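Local coordinates for foldase protein PrsA (Bacillus subtilis, PDB 4WO7) that assists the folding of secreted proteins after they cross the membrane and catalyses cis-trans isomerisation of peptidyl-prolyl bonds, at residues P193-Q197 against Y198-I202; K130-A133 against E134-E137. All coordinates share one frame; numbering follows the deposited sequence.

Interaction 1: residues P193-Q197 against Y198-I202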
loop_
_atom_site.group_PDB
_atom_site.type_symbol
_atom_site.label_atom_id
_atom_site.label_comp_id
_atom_site.label_asym_id
_atom_site.label_seq_id
_atom_site.Cartn_x
_atom_site.Cartn_y
_atom_site.Cartn_z
ATOM N N PRO A 193 -4.008 28.286 -26.146
ATOM C CA PRO A 193 -3.388 28.013 -24.840
ATOM C C PRO A 193 -4.302 28.355 -23.656
ATOM O O PRO A 193 -4.825 29.467 -23.573
ATOM C CB PRO A 193 -2.144 28.905 -24.859
ATOM C CG PRO A 193 -1.791 29.003 -26.303
ATOM C CD PRO A 193 -3.096 29.011 -27.049
ATOM N N VAL A 194 -4.481 27.389 -22.758
ATOM C CA VAL A 194 -5.345 27.549 -21.588
ATOM C C VAL A 194 -4.519 27.554 -20.310
ATOM O O VAL A 194 -3.978 26.526 -19.906
ATOM C CB VAL A 194 -6.407 26.417 -21.507
ATOM C CG1 VAL A 194 -7.209 26.492 -20.209
ATOM C CG2 VAL A 194 -7.332 26.447 -22.715
ATOM N N LYS A 195 -4.441 28.720 -19.675
ATOM C CA LYS A 195 -3.678 28.894 -18.443
ATOM C C LYS A 195 -4.374 28.231 -17.257
ATOM O O LYS A 195 -5.561 28.461 -17.023
ATOM C CB LYS A 195 -3.469 30.389 -18.165
ATOM C CG LYS A 195 -2.849 30.715 -16.810
ATOM C CD LYS A 195 -1.479 30.076 -16.653
ATOM C CE LYS A 195 -0.845 30.411 -15.313
ATOM N NZ LYS A 195 0.414 29.644 -15.103
ATOM N N THR A 196 -3.634 27.412 -16.514
ATOM C CA THR A 196 -4.146 26.816 -15.279
ATOM C C THR A 196 -3.052 26.703 -14.225
ATOM O O THR A 196 -1.957 27.246 -14.387
ATOM C CB THR A 196 -4.738 25.408 -15.495
ATOM O OG1 THR A 196 -3.687 24.483 -15.809
ATOM C CG2 THR A 196 -5.777 25.409 -16.599
ATOM N N GLN A 197 -3.362 25.995 -13.142
ATOM C CA GLN A 197 -2.419 25.835 -12.045
ATOM C C GLN A 197 -1.178 25.094 -12.525
ATOM O O GLN A 197 -0.053 25.420 -12.144
ATOM C CB GLN A 197 -3.020 25.037 -10.886
ATOM C CG GLN A 197 -4.288 25.608 -10.264
ATOM C CD GLN A 197 -5.543 24.817 -10.637
ATOM O OE1 GLN A 197 -5.474 23.784 -11.307
ATOM N NE2 GLN A 197 -6.694 25.293 -10.183
ATOM N N TYR A 198 -1.399 24.091 -13.371
ATOM C CA TYR A 198 -0.333 23.197 -13.801
ATOM C C TYR A 198 0.508 23.839 -14.900
ATOM O O TYR A 198 1.664 23.466 -15.100
ATOM C CB TYR A 198 -0.909 21.870 -14.314
ATOM C CG TYR A 198 -2.058 21.305 -13.499
ATOM C CD1 TYR A 198 -1.833 20.577 -12.337
ATOM C CD2 TYR A 198 -3.372 21.482 -13.914
ATOM C CE1 TYR A 198 -2.889 20.057 -11.603
ATOM C CE2 TYR A 198 -4.431 20.965 -13.189
ATOM C CZ TYR A 198 -4.184 20.253 -12.037
ATOM O OH TYR A 198 -5.238 19.739 -11.315
ATOM N N GLY A 199 -0.076 24.804 -15.609
ATOM C CA GLY A 199 0.625 25.506 -16.670
ATOM C C GLY A 199 -0.313 25.913 -17.793
ATOM O O GLY A 199 -1.442 26.338 -17.545
ATOM N N TYR A 200 0.168 25.781 -19.027
ATOM C CA TYR A 200 -0.641 26.034 -20.222
ATOM C C TYR A 200 -1.003 24.772 -20.987
ATOM O O TYR A 200 -0.181 23.880 -21.193
ATOM C CB TYR A 200 0.067 27.001 -21.171
ATOM C CG TYR A 200 -0.013 28.439 -20.727
ATOM C CD1 TYR A 200 0.865 28.959 -19.790
ATOM C CD2 TYR A 200 -0.988 29.276 -21.248
ATOM C CE1 TYR A 200 0.778 30.278 -19.393
ATOM C CE2 TYR A 200 -1.084 30.588 -20.859
ATOM C CZ TYR A 200 -0.203 31.088 -19.929
ATOM O OH TYR A 200 -0.311 32.405 -19.542
ATOM N N HIS A 201 -2.265 24.727 -21.399
ATOM C CA HIS A 201 -2.846 23.558 -22.038
ATOM C C HIS A 201 -3.242 23.830 -23.475
ATOM O O HIS A 201 -3.754 24.903 -23.797
ATOM C CB HIS A 201 -4.090 23.087 -21.286
ATOM C CG HIS A 201 -3.830 22.665 -19.876
ATOM N ND1 HIS A 201 -4.115 21.398 -19.423
ATOM C CD2 HIS A 201 -3.314 23.339 -18.822
ATOM C CE1 HIS A 201 -3.788 21.306 -18.145
ATOM N NE2 HIS A 201 -3.300 22.469 -17.758
ATOM N N ILE A 202 -2.989 22.852 -24.333
ATOM C CA ILE A 202 -3.633 22.793 -25.634
ATOM C C ILE A 202 -4.559 21.592 -25.601
ATOM O O ILE A 202 -4.104 20.455 -25.519
ATOM C CB ILE A 202 -2.632 22.673 -26.794
ATOM C CG1 ILE A 202 -1.857 23.980 -26.955
ATOM C CG2 ILE A 202 -3.366 22.386 -28.103
ATOM C CD1 ILE A 202 -0.603 23.848 -27.785
#
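Pro193 CB lies 3.8 Å from Tyr200 CD2, in a tight beta hairpin of the parvulin-type prolyl isomerase domain, where Val194-Lys195 forms the strand on one side and Tyr200-Ile202 its antiparallel partner. Val194 and His201 form a hydrogen-bonded pair: Val194 N bonds His201 O (2.8 Å) and His201 N bonds Val194 O. Next comes Lys195, which forms a non-hydrogen-bonded antiparallel pair with Tyr200. Its chain bends at chi2 (60°), which lays CD over the phenol face, 3.9 Å from the Tyr200 ring centroid, as a CH-pi contact. Replacing Tyr200 by an alanine would probably leave the Lys195 methylenes without the ring that supports them and open a gap beside Pro193 and, on helix 130-142, Lys130. Thr196 N closes the hairpin on Gly199 O (2.6 Å); the return bond from Gly199 N to Thr196 O is weak. With chi1 of Thr196 (69°) placing OG1 between backbone N and carbonyl carbon, His201 NE2 donates a weak hydrogen bond to Thr196 OG1 at 2.8 Å. His201 also meets the ring of His124, consistent with the paired histidines of parvulin active sites. The backbone angles of Gln197 and Tyr198 put these two residues at the corners of a type I turn. Gln197 lies alongside Tyr198, its amide plane nearly perpendicular to the ring (89°) and its OE1 3.5 Å from Tyr198 CE2.

Interaction 2: residues K130-A133 against E134-E137; sequences KKTA and EEVE
Lys131 and Glu134 form a salt bridge one helical turn apart, Lys131 NZ lying 2.9 Å from Glu134 OE2. The ammonium meets the carboxylate on its syn side, 20° out of the carboxylate plane. Lys131 gets there by folding back: its chain bends at both chi2 and chi3 (-56° and -67°), bringing CD and CE alongside the same oxygen, while Glu134 stays extended beyond CG and points the same way. Backbone bonds make up the second group. These residues form the opening turns of helix 130-142 of the parvulin-type domain, and four successive i to i+4 bonds bind them, from Glu134 N to Lys130 O, through Glu135 N to Lys131 O and Val136 N to Thr132 O, to Glu137 N to Ala133 O at 2.7 Å. Just ahead of them, Asp129 OD2 accepts a weak hydrogen bond from Lys131 N. The third group is packing outside the helix. On its buried side, Ala133 and Val136 lie against the sheet, Ala133 on Val127 and Tyr200, Val136 on Ile125 and Ile202. Thr132 also rests on Val127, and Ala133 and Glu137 both touch Pro193. Val136 additionally touches Tyr153 of helix 146-153, as does Glu135.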
loop_
_atom_site.group_PDB
_atom_site.type_symbol
_atom_site.label_atom_id
_atom_site.label_comp_id
_atom_site.label_asym_id
_atom_site.label_seq_id
_atom_site.Cartn_x
_atom_site.Cartn_y
_atom_site.Cartn_z
ATOM N N LYS A 130 3.799 30.341 -21.959
ATOM C CA LYS A 130 2.763 30.605 -22.943
ATOM C C LYS A 130 3.401 30.632 -24.326
ATOM O O LYS A 130 2.738 30.399 -25.333
ATOM C CB LYS A 130 2.061 31.950 -22.674
ATOM C CG LYS A 130 2.943 33.189 -22.916
ATOM C CD LYS A 130 2.156 34.505 -22.893
ATOM C CE LYS A 130 1.620 34.853 -21.513
ATOM N NZ LYS A 130 0.952 36.193 -21.492
ATOM N N LYS A 131 4.702 30.905 -24.358
ATOM C CA LYS A 131 5.441 30.972 -25.610
ATOM C C LYS A 131 5.770 29.551 -26.069
ATOM O O LYS A 131 5.845 29.273 -27.267
ATOM C CB LYS A 131 6.699 31.823 -25.448
ATOM C CG LYS A 131 6.410 33.172 -24.788
ATOM C CD LYS A 131 5.353 34.008 -25.512
ATOM C CE LYS A 131 5.770 34.508 -26.882
ATOM N NZ LYS A 131 4.675 35.343 -27.470
ATOM N N THR A 132 5.969 28.658 -25.099
ATOM C CA THR A 132 6.166 27.239 -25.388
ATOM C C THR A 132 4.900 26.667 -25.996
ATOM O O THR A 132 4.950 25.828 -26.890
ATOM C CB THR A 132 6.510 26.417 -24.118
ATOM O OG1 THR A 132 7.618 27.016 -23.436
ATOM C CG2 THR A 132 6.861 24.964 -24.473
ATOM N N ALA A 133 3.759 27.140 -25.513
ATOM C CA ALA A 133 2.477 26.683 -26.021
ATOM C C ALA A 133 2.255 27.192 -27.445
ATOM O O ALA A 133 1.730 26.471 -28.294
ATOM C CB ALA A 133 1.359 27.135 -25.101
ATOM N N GLU A 134 2.667 28.431 -27.705
ATOM C CA GLU A 134 2.492 29.029 -29.025
ATOM C C GLU A 134 3.471 28.406 -30.016
ATOM O O GLU A 134 3.215 28.380 -31.220
ATOM C CB GLU A 134 2.681 30.545 -28.967
ATOM C CG GLU A 134 1.564 31.259 -28.219
ATOM C CD GLU A 134 1.805 32.748 -28.055
ATOM O OE1 GLU A 134 0.921 33.531 -28.472
ATOM O OE2 GLU A 134 2.847 33.131 -27.479
ATOM N N GLU A 135 4.589 27.903 -29.501
ATOM C CA GLU A 135 5.532 27.139 -30.309
ATOM C C GLU A 135 4.863 25.864 -30.798
ATOM O O GLU A 135 4.960 25.497 -31.970
ATOM C CB GLU A 135 6.777 26.788 -29.491
ATOM C CG GLU A 135 7.802 25.936 -30.233
ATOM C CD GLU A 135 9.028 25.631 -29.388
ATOM O OE1 GLU A 135 8.964 25.824 -28.154
ATOM O OE2 GLU A 135 10.054 25.195 -29.954
ATOM N N VAL A 136 4.165 25.209 -29.879
ATOM C CA VAL A 136 3.446 23.978 -30.170
ATOM C C VAL A 136 2.210 24.263 -31.009
ATOM O O VAL A 136 1.849 23.471 -31.880
ATOM C CB VAL A 136 3.042 23.253 -28.869
ATOM C CG1 VAL A 136 2.158 22.044 -29.153
ATOM C CG2 VAL A 136 4.279 22.856 -28.085
ATOM N N GLU A 137 1.565 25.394 -30.746
ATOM C CA GLU A 137 0.394 25.789 -31.516
ATOM C C GLU A 137 0.797 25.959 -32.980
ATOM O O GLU A 137 0.045 25.595 -33.887
ATOM C CB GLU A 137 -0.217 27.078 -30.962
ATOM C CG GLU A 137 -1.623 27.351 -31.472
ATOM C CD GLU A 137 -2.635 26.351 -30.942
ATOM O OE1 GLU A 137 -2.638 26.099 -29.717
ATOM O OE2 GLU A 137 -3.423 25.814 -31.748
#

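How the interactions relate
Followed from the N terminus, strand 119-127 leads into helix 130-142, whose first turns hold interaction 2; this contact closes nothing larger than helical turns. Much later in sequence, interaction 1 closes the short hairpin between strands 194-195 and 200-207. The two are in series, neither nested nor crossed, yet their centres lie about 11 Å apart. Strand 200-207 lies between strands 119-127 and 194-195, and the helix packs across it: Ile202 CG1, for instance, is 3.6 Å from Glu137 OE1. Helix and the inner strand of the hairpin are thereby joined within one isomerase domain.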